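Local structure of exoglucanase A (Cellulomonas fimi, 7CBD) at residues Ser33-Pro36 with Ala37-Ala40; Ser122-Ile125 with Asp126-Asp130; Thr274-Met277 with His278-Leu281; Phe393-Pro396 with Lys397-Asn400. The protein hydrolyses beta-1,4-glucosidic bonds of cellulose with inversion of anomeric configuration, releasing cellobiose from non-reducing chain ends, the part modelled here being its family 6 catalytic domain. One frame throughout, in Å; residues are numbered along the deposited sequence.

Contact 1: residues Ser33-Pro36 with Ala37-Ala40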
loop_
_atom_site.group_PDB
_atom_site.type_symbol
_atom_site.label_atom_id
_atom_site.label_comp_id
_atom_site.label_asym_id
_atom_site.label_seq_id
_atom_site.Cartn_x
_atom_site.Cartn_y
_atom_site.Cartn_z
ATOM N N SER A 33 6.036 27.226 7.858
ATOM C CA SER A 33 6.706 28.497 7.595
ATOM C C SER A 33 7.896 28.715 8.521
ATOM O O SER A 33 8.882 29.350 8.125
ATOM C CB SER A 33 5.701 29.638 7.740
ATOM O OG SER A 33 5.102 29.616 9.025
ATOM N N ALA A 34 7.830 28.203 9.751
ATOM C CA ALA A 34 8.920 28.388 10.701
ATOM C C ALA A 34 10.091 27.454 10.441
ATOM O O ALA A 34 11.141 27.619 11.071
ATOM C CB ALA A 34 8.416 28.222 12.139
ATOM N N ASP A 35 9.934 26.498 9.527
ATOM C CA ASP A 35 10.973 25.533 9.173
ATOM C C ASP A 35 11.028 25.472 7.650
ATOM O O ASP A 35 10.561 24.505 7.031
ATOM C CB ASP A 35 10.651 24.171 9.789
ATOM C CG ASP A 35 11.792 23.177 9.679
ATOM O OD1 ASP A 35 12.736 23.414 8.905
ATOM O OD2 ASP A 35 11.735 22.134 10.367
ATOM N N PRO A 36 11.585 26.509 7.010
ATOM C CA PRO A 36 11.466 26.609 5.542
ATOM C C PRO A 36 12.105 25.463 4.784
ATOM O O PRO A 36 11.618 25.115 3.701
ATOM C CB PRO A 36 12.113 27.963 5.213
ATOM C CG PRO A 36 12.890 28.345 6.449
ATOM C CD PRO A 36 12.172 27.721 7.608
ATOM N N ALA A 37 13.175 24.863 5.308
ATOM C CA ALA A 37 13.778 23.726 4.617
ATOM C C ALA A 37 12.824 22.540 4.596
ATOM O O ALA A 37 12.735 21.822 3.594
ATOM C CB ALA A 37 15.097 23.338 5.280
ATOM N N LEU A 38 12.103 22.314 5.692
ATOM C CA LEU A 38 11.126 21.236 5.715
ATOM C C LEU A 38 9.961 21.546 4.785
ATOM O O LEU A 38 9.494 20.665 4.052
ATOM C CB LEU A 38 10.640 21.026 7.146
ATOM C CG LEU A 38 9.541 19.986 7.335
ATOM C CD1 LEU A 38 10.078 18.623 6.921
ATOM C CD2 LEU A 38 9.084 19.988 8.783
ATOM N N ALA A 39 9.496 22.798 4.782
ATOM C CA ALA A 39 8.453 23.198 3.842
ATOM C C ALA A 39 8.859 22.903 2.403
ATOM O O ALA A 39 8.040 22.438 1.604
ATOM C CB ALA A 39 8.129 24.682 4.019
ATOM N N ALA A 40 10.119 23.181 2.050
ATOM C CA ALA A 40 10.580 22.946 0.683
ATOM C C ALA A 40 10.539 21.462 0.324
ATOM O O ALA A 40 10.188 21.094 -0.807
ATOM C CB ALA A 40 11.990 23.518 0.505
HETATM O O HOH W 1 14.560 25.298 7.983
#
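Asp-35 and Pro-36 hand their carbonyls to the first turn of helix 36-45: Ala-39 N bonds to Asp-35 O at 3.0 Å, nearly straight at 168°, and Ala-40 N reaches Pro-36 O, also at 3.0 Å. Asp-35, extended rather than helical, stands at the N-cap. With CG anti to its own backbone N (chi1 -170°), its carboxylate is carried forward over the start of the helix, beside the side chain of Leu-38. There Asp-35 OD1 accepts from Leu-38 N in a capping bond that is long and weak, 3.5 Å. The same oxygen has a second partner, a water that donates to Asp-35 OD1 at 2.8 Å and accepts from Ala-37 N at 3.0 Å, so one carboxylate oxygen serves two backbone N-H groups at the helix start, one directly and one through water. The carboxylate also leans on carbon: Asp-35 CG lies 3.5 Å from Leu-38 CB, and OD2 comes within 3.8 Å of Leu-38 CD2. Pro-36, lacking an N-H to donate, fits the first helical position; its CB packs against the following amide, at Ala-37 N. Beyond the turn, Leu-38 is buried against Val-424 and Lys-425 of helix 417-425, and Asp-35 touches Lys-425 too. A negative group here would be expected to interact well with the positive end of the helix dipole. Aspartate at the N-cap followed by proline at N1 is a classic alpha-helix start; here a water extends the cap to Ala-37 N.

Contact 2: residues Ser122-Ile125 with Asp126-Asp130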
loop_
_atom_site.group_PDB
_atom_site.type_symbol
_atom_site.label_atom_id
_atom_site.label_comp_id
_atom_site.label_asym_id
_atom_site.label_seq_id
_atom_site.Cartn_x
_atom_site.Cartn_y
_atom_site.Cartn_z
ATOM N N SER A 122 -23.384 -4.172 -7.235
ATOM C CA SER A 122 -24.253 -3.264 -7.974
ATOM C C SER A 122 -23.994 -1.794 -7.681
ATOM O O SER A 122 -24.182 -0.956 -8.570
ATOM C CB SER A 122 -25.723 -3.593 -7.694
ATOM O OG SER A 122 -26.096 -3.180 -6.392
ATOM N N GLU A 123 -23.580 -1.456 -6.459
ATOM C CA GLU A 123 -23.405 -0.069 -6.053
ATOM C C GLU A 123 -21.952 0.345 -5.901
ATOM O O GLU A 123 -21.679 1.539 -5.723
ATOM C CB GLU A 123 -24.146 0.207 -4.732
ATOM C CG GLU A 123 -25.657 0.070 -4.819
ATOM C CD GLU A 123 -26.335 0.079 -3.451
ATOM O OE1 GLU A 123 -25.892 0.841 -2.560
ATOM O OE2 GLU A 123 -27.307 -0.690 -3.261
ATOM N N TYR A 124 -21.016 -0.599 -5.963
ATOM C CA TYR A 124 -19.599 -0.267 -5.860
ATOM C C TYR A 124 -18.863 -0.642 -7.144
ATOM O O TYR A 124 -18.426 0.251 -7.879
ATOM C CB TYR A 124 -18.993 -0.894 -4.596
ATOM C CG TYR A 124 -17.536 -0.541 -4.424
ATOM C CD1 TYR A 124 -17.150 0.711 -3.947
ATOM C CD2 TYR A 124 -16.545 -1.453 -4.764
ATOM C CE1 TYR A 124 -15.797 1.048 -3.823
ATOM C CE2 TYR A 124 -15.196 -1.127 -4.643
ATOM C CZ TYR A 124 -14.830 0.121 -4.172
ATOM O OH TYR A 124 -13.493 0.436 -4.062
ATOM N N ILE A 125 -18.735 -1.932 -7.462
ATOM C CA ILE A 125 -17.990 -2.319 -8.659
ATOM C C ILE A 125 -18.678 -1.811 -9.926
ATOM O O ILE A 125 -18.031 -1.251 -10.817
ATOM C CB ILE A 125 -17.747 -3.839 -8.705
ATOM C CG1 ILE A 125 -16.855 -4.294 -7.543
ATOM C CG2 ILE A 125 -17.130 -4.235 -10.044
ATOM C CD1 ILE A 125 -15.479 -3.663 -7.505
ATOM N N ASP A 126 -19.991 -2.025 -10.048
ATOM C CA ASP A 126 -20.651 -1.651 -11.303
ATOM C C ASP A 126 -20.478 -0.177 -11.647
ATOM O O ASP A 126 -20.107 0.124 -12.795
ATOM C CB ASP A 126 -22.128 -2.068 -11.317
ATOM C CG ASP A 126 -22.328 -3.558 -11.547
ATOM O OD1 ASP A 126 -21.334 -4.287 -11.764
ATOM O OD2 ASP A 126 -23.500 -3.997 -11.495
ATOM N N PRO A 127 -20.718 0.781 -10.741
ATOM C CA PRO A 127 -20.521 2.189 -11.131
ATOM C C PRO A 127 -19.072 2.539 -11.400
ATOM O O PRO A 127 -18.799 3.382 -12.261
ATOM C CB PRO A 127 -21.092 2.984 -9.947
ATOM C CG PRO A 127 -21.960 2.021 -9.207
ATOM C CD PRO A 127 -21.374 0.664 -9.424
ATOM N N ILE A 128 -18.127 1.927 -10.690
ATOM C CA ILE A 128 -16.722 2.172 -10.998
ATOM C C ILE A 128 -16.391 1.676 -12.404
ATOM O O ILE A 128 -15.809 2.402 -13.219
ATOM C CB ILE A 128 -15.818 1.542 -9.924
ATOM C CG1 ILE A 128 -15.945 2.310 -8.605
ATOM C CG2 ILE A 128 -14.382 1.518 -10.403
ATOM C CD1 ILE A 128 -15.294 1.613 -7.439
ATOM N N ALA A 129 -16.781 0.436 -12.716
ATOM C CA ALA A 129 -16.516 -0.117 -14.042
ATOM C C ALA A 129 -17.216 0.690 -15.130
ATOM O O ALA A 129 -16.666 0.884 -16.220
ATOM C CB ALA A 129 -16.957 -1.579 -14.091
ATOM N N ASP A 130 -18.429 1.173 -14.853
ATOM C CA ASP A 130 -19.155 1.972 -15.836
ATOM C C ASP A 130 -18.394 3.246 -16.174
ATOM O O ASP A 130 -18.380 3.687 -17.330
ATOM C CB ASP A 130 -20.544 2.304 -15.291
ATOM C CG ASP A 130 -21.449 2.935 -16.324
ATOM O OD1 ASP A 130 -21.190 2.765 -17.528
ATOM O OD2 ASP A 130 -22.424 3.602 -15.922
#
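Asp-126, the first residue after Ile-125, turns its side chain back along the helix toward Ser-122: CB is 3.6 Å from Ser-122 O, and OD2 lies 3.7 Å from Ser-122 CA. Its other carboxylate oxygen, OD1, is engaged outside this turn, hydrogen-bonded to Tyr-176 OH on helix 161-182, with Lys-180 as a longer, weaker ionic partner. Pro-127 comes next and has no N-H to return to the preceding turn. The Pro-127 ring packs among the carbonyls of that turn, Pro-127 CD 3.4 Å from Ser-122 O and CG near Glu-123 O. Helix 114-132 is kinked here, just after a wider pi-type turn. Regular bonding resumes with Ile-128, whose N donates to Tyr-124 O over a rather long 3.3 Å. The same residue sends its side chain back over the tyrosine. With CG1 beside the backbone N (chi1 -70°) and the chain extended, Ile-128 CD1 sits over one face of the Tyr-124 ring, 3.7 Å from the centroid and 17° off the normal, a CH-pi contact displaced toward CZ. Ala-129 then restores a short, straight bond, its N 2.8 Å from Ile-125 O. Tyr-124 and Ile-125 pack on Ile-93 of parallel strand 87-93, as a helix outside the distorted beta/alpha barrel of family 6 does, and Tyr-124 OH bonds to Met-54 O and Tyr-94 N. Chemically, proline leaves the helix one bond short, consistent with the kink, and the CH-pi contact spans that break beside a ring whose hydroxyl is fixed by two backbone groups.

Contact 3: residues Thr274-Met277 with His278-Leu281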
loop_
_atom_site.group_PDB
_atom_site.type_symbol
_atom_site.label_atom_id
_atom_site.label_comp_id
_atom_site.label_asym_id
_atom_site.label_seq_id
_atom_site.Cartn_x
_atom_site.Cartn_y
_atom_site.Cartn_z
ATOM N N THR A 274 8.923 -9.843 -2.893
ATOM C CA THR A 274 8.381 -9.883 -4.252
ATOM C C THR A 274 9.066 -10.953 -5.102
ATOM O O THR A 274 8.411 -11.614 -5.916
ATOM C CB THR A 274 8.435 -8.505 -4.925
ATOM O OG1 THR A 274 9.750 -7.947 -4.812
ATOM C CG2 THR A 274 7.421 -7.544 -4.304
ATOM N N ALA A 275 10.375 -11.157 -4.921
ATOM C CA ALA A 275 11.051 -12.241 -5.634
ATOM C C ALA A 275 10.501 -13.595 -5.204
ATOM O O ALA A 275 10.255 -14.478 -6.038
ATOM C CB ALA A 275 12.563 -12.179 -5.396
ATOM N N HIS A 276 10.293 -13.763 -3.901
ATOM C CA HIS A 276 9.755 -14.998 -3.343
ATOM C C HIS A 276 8.363 -15.287 -3.893
ATOM O O HIS A 276 8.086 -16.390 -4.385
ATOM C CB HIS A 276 9.725 -14.814 -1.821
ATOM C CG HIS A 276 9.263 -16.003 -1.034
ATOM N ND1 HIS A 276 9.014 -15.920 0.320
ATOM C CD2 HIS A 276 9.019 -17.289 -1.383
ATOM C CE1 HIS A 276 8.638 -17.102 0.771
ATOM N NE2 HIS A 276 8.629 -17.949 -0.243
ATOM N N MET A 277 7.478 -14.291 -3.836
ATOM C CA MET A 277 6.108 -14.505 -4.286
ATOM C C MET A 277 6.029 -14.674 -5.794
ATOM O O MET A 277 5.209 -15.456 -6.284
ATOM C CB MET A 277 5.209 -13.371 -3.811
ATOM C CG MET A 277 4.943 -13.424 -2.324
ATOM S SD MET A 277 4.159 -14.962 -1.771
ATOM C CE MET A 277 2.464 -14.707 -2.309
ATOM N N HIS A 278 6.861 -13.956 -6.559
ATOM C CA HIS A 278 6.851 -14.180 -8.001
ATOM C C HIS A 278 7.129 -15.643 -8.319
ATOM O O HIS A 278 6.441 -16.247 -9.147
ATOM C CB HIS A 278 7.836 -13.247 -8.711
ATOM C CG HIS A 278 7.665 -13.218 -10.199
ATOM N ND1 HIS A 278 8.254 -14.137 -11.041
ATOM C CD2 HIS A 278 6.961 -12.378 -10.996
ATOM C CE1 HIS A 278 7.922 -13.865 -12.291
ATOM N NE2 HIS A 278 7.138 -12.803 -12.293
ATOM N N ARG A 279 8.144 -16.227 -7.671
ATOM C CA ARG A 279 8.447 -17.643 -7.864
ATOM C C ARG A 279 7.235 -18.506 -7.545
ATOM O O ARG A 279 6.809 -19.331 -8.363
ATOM C CB ARG A 279 9.612 -18.058 -6.964
ATOM C CG ARG A 279 10.983 -17.605 -7.417
ATOM C CD ARG A 279 12.083 -18.282 -6.596
ATOM N NE ARG A 279 12.094 -17.847 -5.198
ATOM C CZ ARG A 279 12.822 -16.836 -4.736
ATOM N NH1 ARG A 279 13.598 -16.150 -5.560
ATOM N NH2 ARG A 279 12.771 -16.511 -3.451
ATOM N N LEU A 280 6.666 -18.326 -6.353
ATOM C CA LEU A 280 5.573 -19.190 -5.921
ATOM C C LEU A 280 4.339 -19.018 -6.796
ATOM O O LEU A 280 3.637 -19.995 -7.091
ATOM C CB LEU A 280 5.217 -18.909 -4.463
ATOM C CG LEU A 280 6.268 -19.293 -3.428
ATOM C CD1 LEU A 280 5.796 -18.875 -2.058
ATOM C CD2 LEU A 280 6.562 -20.780 -3.470
ATOM N N LEU A 281 4.040 -17.783 -7.200
ATOM C CA LEU A 281 2.865 -17.556 -8.032
ATOM C C LEU A 281 3.018 -18.233 -9.387
ATOM O O LEU A 281 2.078 -18.866 -9.880
ATOM C CB LEU A 281 2.615 -16.060 -8.189
ATOM C CG LEU A 281 2.088 -15.392 -6.916
ATOM C CD1 LEU A 281 2.324 -13.887 -6.977
ATOM C CD2 LEU A 281 0.611 -15.718 -6.675
#
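Arg-279 folds back along helix 270-283 onto Ala-275 and His-276; it is deposited in two conformers, and the contacts given beyond CB hold for one of them alone. Arg-279 CB starts 3.4 Å from His-276 O. CG, next out, is 3.5 Å from Ala-275 O, the carbonyl that also accepts from Arg-279 N at 3.2 Å. CD continues the chain outward, and the bend at chi3 (-67°) then turns NE and CZ back over the previous turn. The Arg-279 guanidinium thereby lies with one face over the Ala-275 carbonyl at van der Waals distance: Ala-275 O stands 3.7 Å above its plane, over the centre, with His-276 N toward the rim. At the end, Arg-279 NH1 lies 4.1 Å from Ala-275 CB, while Arg-279 NH2 reaches within 3.4 Å of His-276 CA. Further round the helix, His-276 and Leu-280 meet at a slant, Leu-280 CD1 approaching His-276 NE2 at 3.5 Å. The other ring nitrogen, ND1, is held by Asp-267 OD2, which should fix the rotation of the ring. Leu-281 packs on the carbonyl that its own N-H bonds, CG 3.2 Å from Met-277 O. Several of these side chains join the helix to the distorted beta/alpha barrel of the family 6 domain. His-276, Met-277 and Leu-280 rest on Ala-205 of helix 202-218; Thr-274 and Leu-281 lean on strand 228-231; and His-278, stacked on His-357 and bonded through NE2 to Ile-290 O, touches Met-292 of the neighbouring parallel strand 291-295.

Contact 4: residues Phe393-Pro396 with Lys397-Asn400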
loop_
_atom_site.group_PDB
_atom_site.type_symbol
_atom_site.label_atom_id
_atom_site.label_comp_id
_atom_site.label_asym_id
_atom_site.label_seq_id
_atom_site.Cartn_x
_atom_site.Cartn_y
_atom_site.Cartn_z
ATOM N N PHE A 393 -2.358 0.086 23.714
ATOM C CA PHE A 393 -2.790 -1.300 23.583
ATOM C C PHE A 393 -1.584 -2.226 23.472
ATOM O O PHE A 393 -0.745 -2.062 22.578
ATOM C CB PHE A 393 -3.691 -1.434 22.354
ATOM C CG PHE A 393 -4.234 -2.827 22.117
ATOM C CD1 PHE A 393 -4.958 -3.492 23.100
ATOM C CD2 PHE A 393 -4.045 -3.457 20.897
ATOM C CE1 PHE A 393 -5.473 -4.763 22.868
ATOM C CE2 PHE A 393 -4.560 -4.723 20.656
ATOM C CZ PHE A 393 -5.272 -5.379 21.642
ATOM N N VAL A 394 -1.504 -3.200 24.376
ATOM C CA VAL A 394 -0.577 -4.319 24.240
ATOM C C VAL A 394 -1.272 -5.381 23.396
ATOM O O VAL A 394 -2.293 -5.939 23.806
ATOM C CB VAL A 394 -0.175 -4.883 25.613
ATOM C CG1 VAL A 394 0.670 -6.130 25.441
ATOM C CG2 VAL A 394 0.576 -3.841 26.434
ATOM N N SER A 395 -0.730 -5.650 22.212
ATOM C CA SER A 395 -1.466 -6.488 21.274
ATOM C C SER A 395 -0.945 -7.914 21.262
ATOM O O SER A 395 0.261 -8.132 21.066
ATOM C CB SER A 395 -1.350 -5.918 19.866
ATOM O OG SER A 395 -1.884 -6.828 18.924
ATOM N N PRO A 396 -1.829 -8.903 21.412
ATOM C CA PRO A 396 -1.419 -10.295 21.164
ATOM C C PRO A 396 -0.894 -10.526 19.756
ATOM O O PRO A 396 -0.049 -11.409 19.557
ATOM C CB PRO A 396 -2.703 -11.091 21.444
ATOM C CG PRO A 396 -3.498 -10.212 22.372
ATOM C CD PRO A 396 -3.212 -8.808 21.907
ATOM N N LYS A 397 -1.367 -9.752 18.768
ATOM C CA LYS A 397 -0.897 -9.862 17.389
ATOM C C LYS A 397 0.548 -9.408 17.224
ATOM O O LYS A 397 1.130 -9.624 16.153
ATOM C CB LYS A 397 -1.746 -8.990 16.455
ATOM C CG LYS A 397 -3.246 -9.254 16.404
ATOM C CD LYS A 397 -3.894 -8.184 15.515
ATOM C CE LYS A 397 -5.402 -8.319 15.398
ATOM N NZ LYS A 397 -5.953 -7.331 14.410
ATOM N N LEU A 398 1.116 -8.749 18.237
ATOM C CA LEU A 398 2.482 -8.246 18.216
ATOM C C LEU A 398 3.355 -8.948 19.250
ATOM O O LEU A 398 4.292 -8.349 19.788
ATOM C CB LEU A 398 2.484 -6.736 18.449
ATOM C CG LEU A 398 1.567 -5.933 17.522
ATOM C CD1 LEU A 398 1.645 -4.448 17.845
ATOM C CD2 LEU A 398 1.900 -6.190 16.050
ATOM N N ASN A 399 3.074 -10.220 19.529
ATOM C CA ASN A 399 3.798 -10.967 20.552
ATOM C C ASN A 399 3.750 -10.234 21.896
ATOM O O ASN A 399 4.761 -10.064 22.581
ATOM C CB ASN A 399 5.233 -11.272 20.108
ATOM C CG ASN A 399 5.924 -12.274 21.010
ATOM O OD1 ASN A 399 5.289 -12.917 21.850
ATOM N ND2 ASN A 399 7.233 -12.417 20.841
ATOM N N ASN A 400 2.547 -9.770 22.261
ATOM C CA ASN A 400 2.300 -9.129 23.555
ATOM C C ASN A 400 3.194 -7.910 23.769
ATOM O O ASN A 400 3.895 -7.797 24.780
ATOM C CB ASN A 400 2.435 -10.121 24.712
ATOM C CG ASN A 400 1.318 -11.126 24.739
ATOM O OD1 ASN A 400 0.217 -10.860 24.255
ATOM N ND2 ASN A 400 1.583 -12.286 25.327
#
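Ser-395 turns its side chain toward Lys-397 and Leu-398 inside a tight reversal, the hairpin connection that links strand 394-395 to its antiparallel partner 401-402. The hydroxyl and the methylene of this serine serve different neighbours. Ser-395 OG, set anti to the backbone N (chi1 171°), comes alongside the start of Lys-397, accepting a weak bond from Lys-397 N at 3.0 Å and lying 3.3 Å from Lys-397 CB. Ser-395 CB instead abuts the branch point of Leu-398, 3.7 Å from its CG. In the conformer described, one of two, Lys-397 runs out extended, away from the turn, to bond through NZ to Phe-102 O and make a cation-pi contact with the Phe-102 ring; its side chain lies about 8 Å from that of Asp-149, the predicted proton donor. The backbone closes the turn. Leu-398 N bonds to Ser-395 O at 3.0 Å, the donor standing well above the carbonyl plane, and Asn-400 N adds a weak bond to the same oxygen. Asn-399 and Asn-400 both take positive phi, which swings the chain round toward the second strand. Across the mouth of the turn, a methyl of Val-394 lies against the backbone of Asn-400, Val-394 CG1 to Asn-400 C 3.5 Å. The Asn-400 amide curls back over the proline, and its oxygen OD1 comes to rest 3.5 Å from Pro-396 CA.

How the contacts relate
From the N terminus, the four contacts follow in series; none nests in or crosses another, and each closes a few residues of unbroken chain. Contact 1 opens helix 36-45 after the loop from helix 19-30, where Asp-35 and Leu-38 touch helix 417-425. Contact 2 is the kink of helix 114-132, which ties strand 87-93 to helices 58-61 and 161-182. Contact 3 lies in helix 270-283, against helix 202-218 and strands 228-231 and 291-295 of the same large sheet. Contact 4 closes the late hairpin 394-402. Contacts 1 and 3 lie on opposite sides of the chain's centre, and contacts 3 and 4 approach to about 19 Å between nearest atoms.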